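PDB 4GS1: DyP-type peroxidase from Thermobifida cellulosilytica, which probably uses a bound heme and hydrogen peroxide to oxidise dyes and other organic substrates. Local coordinates for residues I298-A302 with H303-A307; R356-E360 with Q361-L365; G267-L270 with D271-A274. All blocks are in the same frame, centred on the assembly; numbering follows the deposited sequence.

Contact 1: I298-A302 with H303-A307; sequences IPEDA and HVRLA. With HEM (protoporphyrin IX containing Fe), chain F.
Arg-305 turns its guanidinium group back onto the carbonyls of the loop that leads into its own helix. NH1 gives the main bond, to Ile-298 O at 2.8 Å, and the carbonyl lies close to the guanidinium plane. NE is shared: it binds Pro-299 O at 3.0 Å and makes a weak second bond to Ile-298 O. Both acceptors therefore sit at the edge of the flat group, while Glu-300 OE2 stands over one face, 4.2 Å from Arg-305 NE; no N-H points at this oxygen, and its pull is probably electrostatic alone. The arginine chain runs extended as far as CD and then bends (chi3 -67°), which swings NE and NH1 round to the two carbonyls. Pro-299 O has a second donor, Ala-302 N, which closes the type I turn Pro-299 to Ala-302 and approaches from the face opposite to Arg-305 NE. Ala-302 is the N-cap residue, and its O accepts from Leu-306 N at 3.2 Å and, weakly, from Arg-305 N. The short helix begun in this way carries the proximal heme ligand of the DyP peroxidase fold: His-303 NE2 binds the iron at 2.2 Å. With CG anti to the backbone N (chi1 -175°), the His-303 ring is carried off the helix and meets the porphyrin edge-on. Its other nitrogen, ND1, is hydrogen-bonded to Asp-363 OD2, which would fix the rotation of the ring and probably make the imidazole a stronger electron donor to iron. Val-304 CG1 packs against the propionate carbon CAA of the heme at 3.7 Å, and Ala-307 CB lies 3.6 Å from its pyrrole carbon C2D. Farther out, Leu-287 O takes another bond from Arg-305 NH1, and Leu-306 rests on Leu-358 of helix 351-360.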
loop_
_atom_site.group_PDB
_atom_site.type_symbol
_atom_site.label_atom_id
_atom_site.label_comp_id
_atom_site.label_asym_id
_atom_site.label_seq_id
_atom_site.Cartn_x
_atom_site.Cartn_y
_atom_site.Cartn_z
ATOM N N ILE B 298 8.136 22.012 27.832
ATOM C CA ILE B 298 7.694 21.822 26.448
ATOM C C ILE B 298 7.999 23.130 25.715
ATOM O O ILE B 298 7.512 24.183 26.104
ATOM C CB ILE B 298 6.185 21.488 26.413
ATOM C CG1 ILE B 298 5.958 20.103 27.027
ATOM C CG2 ILE B 298 5.646 21.529 24.989
ATOM C CD1 ILE B 298 4.500 19.761 27.266
ATOM N N PRO B 299 8.840 23.078 24.669
ATOM C CA PRO B 299 9.313 24.311 24.020
ATOM C C PRO B 299 8.205 25.208 23.476
ATOM O O PRO B 299 7.093 24.735 23.207
ATOM C CB PRO B 299 10.151 23.779 22.852
ATOM C CG PRO B 299 10.683 22.473 23.360
ATOM C CD PRO B 299 9.540 21.883 24.161
ATOM N N GLU B 300 8.526 26.488 23.290
ATOM C CA GLU B 300 7.568 27.475 22.796
ATOM C C GLU B 300 7.053 27.142 21.395
ATOM O O GLU B 300 5.951 27.581 21.006
ATOM C CB GLU B 300 8.212 28.867 22.801
ATOM C CG GLU B 300 7.225 30.005 22.999
ATOM C CD GLU B 300 6.797 30.208 24.452
ATOM O OE1 GLU B 300 7.561 30.841 25.219
ATOM O OE2 GLU B 300 5.690 29.751 24.822
ATOM N N ASP B 301 7.837 26.374 20.640
ATOM C CA ASP B 301 7.465 26.020 19.278
ATOM C C ASP B 301 7.097 24.544 19.126
ATOM O O ASP B 301 7.046 24.029 18.012
ATOM C CB ASP B 301 8.577 26.403 18.279
ATOM C CG ASP B 301 9.886 25.681 18.550
ATOM O OD1 ASP B 301 9.997 25.006 19.597
ATOM O OD2 ASP B 301 10.811 25.773 17.706
ATOM N N ALA B 302 6.824 23.862 20.238
ATOM C CA ALA B 302 6.434 22.449 20.151
ATOM C C ALA B 302 5.060 22.291 19.527
ATOM O O ALA B 302 4.146 23.063 19.813
ATOM C CB ALA B 302 6.443 21.812 21.531
ATOM N N HIS B 303 4.922 21.271 18.681
ATOM C CA HIS B 303 3.667 20.986 17.991
ATOM C C HIS B 303 2.457 20.936 18.928
ATOM O O HIS B 303 1.446 21.599 18.668
ATOM C CB HIS B 303 3.796 19.677 17.204
ATOM C CG HIS B 303 2.606 19.357 16.358
ATOM N ND1 HIS B 303 2.294 20.063 15.214
ATOM C CD2 HIS B 303 1.667 18.389 16.479
ATOM C CE1 HIS B 303 1.209 19.543 14.665
ATOM N NE2 HIS B 303 0.810 18.534 15.412
ATOM N N VAL B 304 2.536 20.166 20.014
ATOM C CA VAL B 304 1.351 20.034 20.865
ATOM C C VAL B 304 1.045 21.298 21.652
ATOM O O VAL B 304 -0.099 21.490 22.060
ATOM C CB VAL B 304 1.372 18.803 21.806
ATOM C CG1 VAL B 304 1.655 17.526 21.003
ATOM C CG2 VAL B 304 2.394 18.983 22.933
ATOM N N ARG B 305 2.039 22.159 21.858
ATOM C CA ARG B 305 1.775 23.452 22.492
ATOM C C ARG B 305 0.931 24.322 21.570
ATOM O O ARG B 305 -0.056 24.939 22.002
ATOM C CB ARG B 305 3.080 24.175 22.868
ATOM C CG ARG B 305 2.844 25.578 23.431
ATOM C CD ARG B 305 4.144 26.279 23.807
ATOM N NE ARG B 305 4.817 25.643 24.940
ATOM C CZ ARG B 305 4.465 25.806 26.214
ATOM N NH1 ARG B 305 5.149 25.186 27.166
ATOM N NH2 ARG B 305 3.442 26.595 26.534
ATOM N N LEU B 306 1.305 24.372 20.295
ATOM C CA LEU B 306 0.612 25.268 19.381
ATOM C C LEU B 306 -0.731 24.718 18.930
ATOM O O LEU B 306 -1.628 25.487 18.588
ATOM C CB LEU B 306 1.499 25.599 18.177
ATOM C CG LEU B 306 2.821 26.292 18.491
ATOM C CD1 LEU B 306 3.573 26.525 17.189
ATOM C CD2 LEU B 306 2.585 27.609 19.213
ATOM N N ALA B 307 -0.879 23.392 18.937
ATOM C CA ALA B 307 -2.134 22.771 18.506
ATOM C C ALA B 307 -3.189 22.613 19.606
ATOM O O ALA B 307 -4.333 22.288 19.312
ATOM C CB ALA B 307 -1.858 21.417 17.846
HETATM C CHA HEM F . -1.097 16.240 18.239
HETATM C CHB HEM F . 1.883 14.531 14.826
HETATM C CHC HEM F . -0.044 17.562 11.555
HETATM C CHD HEM F . -3.322 18.990 14.848
HETATM C C1A HEM F . -0.113 15.543 17.594
HETATM C C2A HEM F . 0.757 14.581 18.226
HETATM C C3A HEM F . 1.581 14.113 17.278
HETATM C C4A HEM F . 1.249 14.754 16.030
HETATM C CMA HEM F . 2.699 13.056 17.456
HETATM C CAA HEM F . 0.711 14.200 19.730
HETATM C CBA HEM F . -0.173 12.968 19.990
HETATM C CGA HEM F . -1.638 13.256 19.804
HETATM O O1A HEM F . -2.250 13.900 20.708
HETATM O O2A HEM F . -2.205 12.827 18.767
HETATM C C1B HEM F . 1.634 15.214 13.658
HETATM C C2B HEM F . 2.380 15.058 12.428
HETATM C C3B HEM F . 1.863 15.901 11.520
HETATM C C4B HEM F . 0.760 16.608 12.144
HETATM C CMB HEM F . 3.580 14.090 12.288
HETATM C CAB HEM F . 2.276 16.123 10.042
HETATM C CBB HEM F . 2.923 15.191 9.314
HETATM C C1C HEM F . -1.100 18.215 12.167
HETATM C C2C HEM F . -1.963 19.220 11.560
HETATM C C3C HEM F . -2.881 19.601 12.472
HETATM C C4C HEM F . -2.600 18.867 13.683
HETATM C CMC HEM F . -1.838 19.690 10.094
HETATM C CAC HEM F . -4.039 20.633 12.386
HETATM C CBC HEM F . -4.105 21.637 11.507
HETATM C C1D HEM F . -3.031 18.369 16.033
HETATM C C2D HEM F . -3.822 18.502 17.233
HETATM C C3D HEM F . -3.124 17.662 18.285
HETATM C C4D HEM F . -1.986 17.077 17.621
HETATM C CMD HEM F . -5.107 19.337 17.439
HETATM C CAD HEM F . -3.572 17.473 19.743
HETATM C CBD HEM F . -3.119 18.669 20.582
HETATM C CGD HEM F . -3.616 18.461 21.996
HETATM O O1D HEM F . -2.842 17.926 22.837
HETATM O O2D HEM F . -4.796 18.798 22.281
HETATM N NA HEM F . 0.198 15.637 16.248
HETATM N NB HEM F . 0.653 16.172 13.454
HETATM N NC HEM F . -1.506 18.033 13.481
HETATM N ND HEM F . -1.956 17.514 16.295
HETATM FE FE HEM F . -0.597 16.921 14.907
#

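Contact 2: R356-E360 with Q361-L365; sequences RSLVE and QGDAL. With HEM (protoporphyrin IX containing Fe), chain F.
Leu-358 and Asp-363 lie side by side and point the same way, the carboxylate alongside the isobutyl group, with Asp-363 OD2 3.5 Å from Leu-358 CD2. They meet where helix 351-360 ends and the chain turns into the proximal heme wall of the DyP peroxidase fold. Two backbone bonds close the helix end, Gln-361 N to Ser-357 O at 2.9 Å and Asp-363 N to Leu-358 O at 3.0 Å. Gln-361 is the first residue to leave helical angles, and Gly-362, with positive phi (73°), turns the chain onward between these two donors.

The carboxylate of Asp-363 is held from two directions. Its OD1 takes the N-H of Leu-365, forming an Asx turn, and the donor stands well above the carboxylate plane. With OD2 given over to the iron ligand His-303, this aspartate is a second-shell residue to the metal. CG stands anti to the backbone N (chi1 -178°), which sends the carboxylate alongside Leu-358 toward that imidazole. Replacing Asp-363 by alanine takes away the carboxylate, and His-303 ND1 would probably lose its acceptor, with the ligand ring freer to turn and Leu-365 N without its side-chain partner.

The two leucines reach the porphyrin with different branches: Leu-358 CD1 approaches C3C of the heme at 3.8 Å, and Leu-365 CD2 comes within 3.5 Å of C2B. Beside Ser-357, the Gln-361 chain, extended beyond CG, runs alongside the last helical turn, its CB 3.2 Å from Ser-357 O. The amide oxygen accepts from Asn-311 ND2, while the serine hydroxyl is hydrogen-bonded to Asn-312 OD1. There Gln-361 OE1 lies 3.3 Å from Ser-357 OG.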
loop_
_atom_site.group_PDB
_atom_site.type_symbol
_atom_site.label_atom_id
_atom_site.label_comp_id
_atom_site.label_asym_id
_atom_site.label_seq_id
_atom_site.Cartn_x
_atom_site.Cartn_y
_atom_site.Cartn_z
ATOM N N ARG B 356 -3.655 27.664 11.272
ATOM C CA ARG B 356 -3.171 29.047 11.362
ATOM C C ARG B 356 -2.122 29.209 12.456
ATOM O O ARG B 356 -1.098 29.863 12.247
ATOM C CB ARG B 356 -4.325 30.025 11.609
ATOM C CG ARG B 356 -5.182 30.283 10.392
ATOM C CD ARG B 356 -5.715 31.708 10.401
ATOM N NE ARG B 356 -5.667 32.286 9.062
ATOM C CZ ARG B 356 -6.697 32.312 8.224
ATOM N NH1 ARG B 356 -7.868 31.805 8.592
ATOM N NH2 ARG B 356 -6.560 32.854 7.020
ATOM N N SER B 357 -2.377 28.622 13.624
ATOM C CA SER B 357 -1.401 28.687 14.717
ATOM C C SER B 357 -0.092 27.977 14.365
ATOM O O SER B 357 0.994 28.489 14.637
ATOM C CB SER B 357 -1.975 28.118 16.020
ATOM O OG SER B 357 -3.037 28.929 16.505
ATOM N N LEU B 358 -0.180 26.797 13.759
ATOM C CA LEU B 358 1.042 26.056 13.447
ATOM C C LEU B 358 1.907 26.848 12.474
ATOM O O LEU B 358 3.131 26.905 12.608
ATOM C CB LEU B 358 0.723 24.677 12.870
ATOM C CG LEU B 358 -0.146 23.762 13.731
ATOM C CD1 LEU B 358 -0.379 22.429 13.004
ATOM C CD2 LEU B 358 0.461 23.538 15.120
ATOM N N VAL B 359 1.261 27.476 11.501
ATOM C CA VAL B 359 1.982 28.248 10.501
ATOM C C VAL B 359 2.507 29.556 11.076
ATOM O O VAL B 359 3.697 29.859 10.967
ATOM C CB VAL B 359 1.066 28.540 9.276
ATOM C CG1 VAL B 359 1.773 29.457 8.292
ATOM C CG2 VAL B 359 0.669 27.244 8.601
ATOM N N GLU B 360 1.628 30.328 11.707
ATOM C CA GLU B 360 1.990 31.679 12.143
ATOM C C GLU B 360 2.845 31.741 13.403
ATOM O O GLU B 360 3.557 32.724 13.624
ATOM C CB GLU B 360 0.731 32.541 12.311
ATOM C CG GLU B 360 -0.048 32.726 11.012
ATOM C CD GLU B 360 -1.414 33.363 11.219
ATOM O OE1 GLU B 360 -1.701 33.821 12.348
ATOM O OE2 GLU B 360 -2.202 33.396 10.246
ATOM N N GLN B 361 2.783 30.705 14.231
ATOM C CA GLN B 361 3.585 30.691 15.447
ATOM C C GLN B 361 4.825 29.809 15.340
ATOM O O GLN B 361 5.527 29.602 16.326
ATOM C CB GLN B 361 2.725 30.310 16.661
ATOM C CG GLN B 361 1.523 31.233 16.840
ATOM C CD GLN B 361 0.657 30.844 18.020
ATOM O OE1 GLN B 361 -0.515 30.512 17.858
ATOM N NE2 GLN B 361 1.229 30.896 19.217
ATOM N N GLY B 362 5.095 29.296 14.137
ATOM C CA GLY B 362 6.362 28.638 13.855
ATOM C C GLY B 362 6.584 27.265 14.458
ATOM O O GLY B 362 7.651 26.995 15.020
ATOM N N ASP B 363 5.582 26.401 14.328
ATOM C CA ASP B 363 5.666 25.002 14.741
ATOM C C ASP B 363 6.979 24.403 14.251
ATOM O O ASP B 363 7.291 24.474 13.069
ATOM C CB ASP B 363 4.474 24.268 14.125
ATOM C CG ASP B 363 4.390 22.796 14.508
ATOM O OD1 ASP B 363 5.216 22.289 15.303
ATOM O OD2 ASP B 363 3.461 22.135 13.993
ATOM N N ALA B 364 7.759 23.836 15.168
ATOM C CA ALA B 364 9.019 23.185 14.807
ATOM C C ALA B 364 8.817 22.083 13.773
ATOM O O ALA B 364 9.719 21.789 12.985
ATOM C CB ALA B 364 9.696 22.624 16.062
ATOM N N LEU B 365 7.632 21.478 13.770
ATOM C CA LEU B 365 7.319 20.425 12.802
ATOM C C LEU B 365 7.228 20.956 11.369
ATOM O O LEU B 365 7.345 20.187 10.409
ATOM C CB LEU B 365 6.008 19.742 13.195
ATOM C CG LEU B 365 5.638 18.421 12.539
ATOM C CD1 LEU B 365 6.726 17.361 12.748
ATOM C CD2 LEU B 365 4.294 17.949 13.119
HETATM C CHA HEM F . -1.097 16.240 18.239
HETATM C CHB HEM F . 1.883 14.531 14.826
HETATM C CHC HEM F . -0.044 17.562 11.555
HETATM C CHD HEM F . -3.322 18.990 14.848
HETATM C C1A HEM F . -0.113 15.543 17.594
HETATM C C2A HEM F . 0.757 14.581 18.226
HETATM C C3A HEM F . 1.581 14.113 17.278
HETATM C C4A HEM F . 1.249 14.754 16.030
HETATM C CMA HEM F . 2.699 13.056 17.456
HETATM C CAA HEM F . 0.711 14.200 19.730
HETATM C CBA HEM F . -0.173 12.968 19.990
HETATM C CGA HEM F . -1.638 13.256 19.804
HETATM O O1A HEM F . -2.250 13.900 20.708
HETATM O O2A HEM F . -2.205 12.827 18.767
HETATM C C1B HEM F . 1.634 15.214 13.658
HETATM C C2B HEM F . 2.380 15.058 12.428
HETATM C C3B HEM F . 1.863 15.901 11.520
HETATM C C4B HEM F . 0.760 16.608 12.144
HETATM C CMB HEM F . 3.580 14.090 12.288
HETATM C CAB HEM F . 2.276 16.123 10.042
HETATM C CBB HEM F . 2.923 15.191 9.314
HETATM C C1C HEM F . -1.100 18.215 12.167
HETATM C C2C HEM F . -1.963 19.220 11.560
HETATM C C3C HEM F . -2.881 19.601 12.472
HETATM C C4C HEM F . -2.600 18.867 13.683
HETATM C CMC HEM F . -1.838 19.690 10.094
HETATM C CAC HEM F . -4.039 20.633 12.386
HETATM C CBC HEM F . -4.105 21.637 11.507
HETATM C C1D HEM F . -3.031 18.369 16.033
HETATM C C2D HEM F . -3.822 18.502 17.233
HETATM C C3D HEM F . -3.124 17.662 18.285
HETATM C C4D HEM F . -1.986 17.077 17.621
HETATM C CMD HEM F . -5.107 19.337 17.439
HETATM C CAD HEM F . -3.572 17.473 19.743
HETATM C CBD HEM F . -3.119 18.669 20.582
HETATM C CGD HEM F . -3.616 18.461 21.996
HETATM O O1D HEM F . -2.842 17.926 22.837
HETATM O O2D HEM F . -4.796 18.798 22.281
HETATM N NA HEM F . 0.198 15.637 16.248
HETATM N NB HEM F . 0.653 16.172 13.454
HETATM N NC HEM F . -1.506 18.033 13.481
HETATM N ND HEM F . -1.956 17.514 16.295
HETATM FE FE HEM F . -0.597 16.921 14.907
HETATM O O HOH W 1 -2.795 31.346 17.866
#

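Contact 3: G267-L270 with D271-A274. With HEM (protoporphyrin IX containing Fe), chain F.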
loop_
_atom_site.group_PDB
_atom_site.type_symbol
_atom_site.label_atom_id
_atom_site.label_comp_id
_atom_site.label_asym_id
_atom_site.label_seq_id
_atom_site.Cartn_x
_atom_site.Cartn_y
_atom_site.Cartn_z
ATOM N N GLY B 267 6.752 17.671 21.669
ATOM C CA GLY B 267 6.373 17.967 23.044
ATOM C C GLY B 267 5.976 16.725 23.828
ATOM O O GLY B 267 5.448 16.841 24.930
ATOM N N ARG B 268 6.220 15.539 23.265
ATOM C CA ARG B 268 5.928 14.275 23.949
ATOM C C ARG B 268 7.065 13.289 23.750
ATOM O O ARG B 268 7.791 13.377 22.765
ATOM C CB ARG B 268 4.637 13.655 23.403
ATOM C CG ARG B 268 3.344 14.359 23.833
ATOM C CD ARG B 268 2.154 13.680 23.159
ATOM N NE ARG B 268 0.839 14.209 23.546
ATOM C CZ ARG B 268 0.109 13.747 24.557
ATOM N NH1 ARG B 268 0.578 12.767 25.327
ATOM N NH2 ARG B 268 -1.090 14.263 24.805
ATOM N N HIS B 269 7.211 12.360 24.695
ATOM C CA HIS B 269 8.186 11.271 24.601
ATOM C C HIS B 269 7.860 10.307 23.468
ATOM O O HIS B 269 6.693 9.987 23.232
ATOM C CB HIS B 269 8.199 10.479 25.912
ATOM C CG HIS B 269 8.746 11.245 27.072
ATOM N ND1 HIS B 269 10.092 11.308 27.351
ATOM C CD2 HIS B 269 8.126 11.982 28.029
ATOM C CE1 HIS B 269 10.283 12.051 28.431
ATOM N NE2 HIS B 269 9.106 12.467 28.861
ATOM N N LEU B 270 8.893 9.813 22.784
ATOM C CA LEU B 270 8.693 8.885 21.675
ATOM C C LEU B 270 8.317 7.486 22.162
ATOM O O LEU B 270 7.428 6.846 21.593
ATOM C CB LEU B 270 9.941 8.824 20.781
ATOM C CG LEU B 270 9.984 9.729 19.544
ATOM C CD1 LEU B 270 11.367 9.698 18.897
ATOM C CD2 LEU B 270 8.915 9.319 18.528
ATOM N N ASP B 271 8.980 7.012 23.212
ATOM C CA ASP B 271 8.716 5.657 23.700
ATOM C C ASP B 271 7.335 5.472 24.338
ATOM O O ASP B 271 6.584 4.567 23.962
ATOM C CB ASP B 271 9.844 5.154 24.627
ATOM C CG ASP B 271 10.112 6.073 25.820
ATOM O OD1 ASP B 271 9.619 7.220 25.870
ATOM O OD2 ASP B 271 10.852 5.635 26.728
ATOM N N THR B 272 6.995 6.338 25.283
ATOM C CA THR B 272 5.758 6.184 26.044
ATOM C C THR B 272 4.613 7.023 25.504
ATOM O O THR B 272 3.450 6.775 25.825
ATOM C CB THR B 272 5.953 6.621 27.492
ATOM O OG1 THR B 272 6.306 8.011 27.517
ATOM C CG2 THR B 272 7.059 5.810 28.167
ATOM N N GLY B 273 4.936 8.050 24.731
ATOM C CA GLY B 273 3.907 8.978 24.281
ATOM C C GLY B 273 3.481 9.991 25.336
ATOM O O GLY B 273 2.585 10.805 25.096
ATOM N N ALA B 274 4.123 9.954 26.499
ATOM C CA ALA B 274 3.799 10.874 27.596
ATOM C C ALA B 274 4.189 12.302 27.237
ATOM O O ALA B 274 5.160 12.513 26.517
ATOM C CB ALA B 274 4.526 10.447 28.870
HETATM C CHA HEM F . -1.097 16.240 18.239
HETATM C CHB HEM F . 1.883 14.531 14.826
HETATM C CHC HEM F . -0.044 17.562 11.555
HETATM C CHD HEM F . -3.322 18.990 14.848
HETATM C C1A HEM F . -0.113 15.543 17.594
HETATM C C2A HEM F . 0.757 14.581 18.226
HETATM C C3A HEM F . 1.581 14.113 17.278
HETATM C C4A HEM F . 1.249 14.754 16.030
HETATM C CMA HEM F . 2.699 13.056 17.456
HETATM C CAA HEM F . 0.711 14.200 19.730
HETATM C CBA HEM F . -0.173 12.968 19.990
HETATM C CGA HEM F . -1.638 13.256 19.804
HETATM O O1A HEM F . -2.250 13.900 20.708
HETATM O O2A HEM F . -2.205 12.827 18.767
HETATM C C1B HEM F . 1.634 15.214 13.658
HETATM C C2B HEM F . 2.380 15.058 12.428
HETATM C C3B HEM F . 1.863 15.901 11.520
HETATM C C4B HEM F . 0.760 16.608 12.144
HETATM C CMB HEM F . 3.580 14.090 12.288
HETATM C CAB HEM F . 2.276 16.123 10.042
HETATM C CBB HEM F . 2.923 15.191 9.314
HETATM C C1C HEM F . -1.100 18.215 12.167
HETATM C C2C HEM F . -1.963 19.220 11.560
HETATM C C3C HEM F . -2.881 19.601 12.472
HETATM C C4C HEM F . -2.600 18.867 13.683
HETATM C CMC HEM F . -1.838 19.690 10.094
HETATM C CAC HEM F . -4.039 20.633 12.386
HETATM C CBC HEM F . -4.105 21.637 11.507
HETATM C C1D HEM F . -3.031 18.369 16.033
HETATM C C2D HEM F . -3.822 18.502 17.233
HETATM C C3D HEM F . -3.124 17.662 18.285
HETATM C C4D HEM F . -1.986 17.077 17.621
HETATM C CMD HEM F . -5.107 19.337 17.439
HETATM C CAD HEM F . -3.572 17.473 19.743
HETATM C CBD HEM F . -3.119 18.669 20.582
HETATM C CGD HEM F . -3.616 18.461 21.996
HETATM O O1D HEM F . -2.842 17.926 22.837
HETATM O O2D HEM F . -4.796 18.798 22.281
HETATM N NA HEM F . 0.198 15.637 16.248
HETATM N NB HEM F . 0.653 16.172 13.454
HETATM N NC HEM F . -1.506 18.033 13.481
HETATM N ND HEM F . -1.956 17.514 16.295
HETATM FE FE HEM F . -0.597 16.921 14.907
HETATM O O HOH W 2 11.751 9.593 26.273
#
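An Arg-268 chain extended from CG to NE (chi2 and chi3 both 177°) reaches past Gly-273, whose O receives a hydrogen bond from NH1 at 2.8 Å. The donor lies almost straight beyond the carbonyl, which sits at the edge of the guanidinium group, near its plane. Glu-281 O is a second acceptor for NH1. On the way, Arg-268 CD passes the heme propionate carbon CAA at 3.8 Å. His-269 CB lies 3.5 Å from Thr-272 OG1, the two side chains pointing the same way. This is a tight reversal in the loop after helix 259-266, in the C-terminal DyP peroxidase region, and it gives Arg-268 to the heme pocket. Its mouth is closed by His-269 N, bonded to Ala-274 O at 2.7 Å, with a weak bond from Gly-273 N to His-269 O inside it. Thr-272 OG1 accepts from Ala-274 N at 3.1 Å, an ST turn that holds the returning limb of the loop. Gly-273 has positive phi (78°), a backbone shape in which a CB would collide with the carbonyl oxygen of Thr-272. A water bridges His-269 ND1 and Asp-271 OD1.

Overall arrangement
From the N terminus, contact 3 comes first, closing a small loop just after helix 259-266. Contact 1 follows, where the long connection from that helix enters helix 303-307, and contact 2 lies at the exit of helix 351-360, ahead of strand 369-379. The three are in series, neither nested nor crossed, yet all touch the heme. Contacts 1 and 2 meet directly: besides the bond between His-303 and Asp-363, Asp-301 O probably accepts from Ala-364 N. Contact 3 meets contact 1 through packing, Gly-267 against Ile-298, Ala-302 and Val-304. Contacts 2 and 3 stay about 8 Å apart at their nearest atoms.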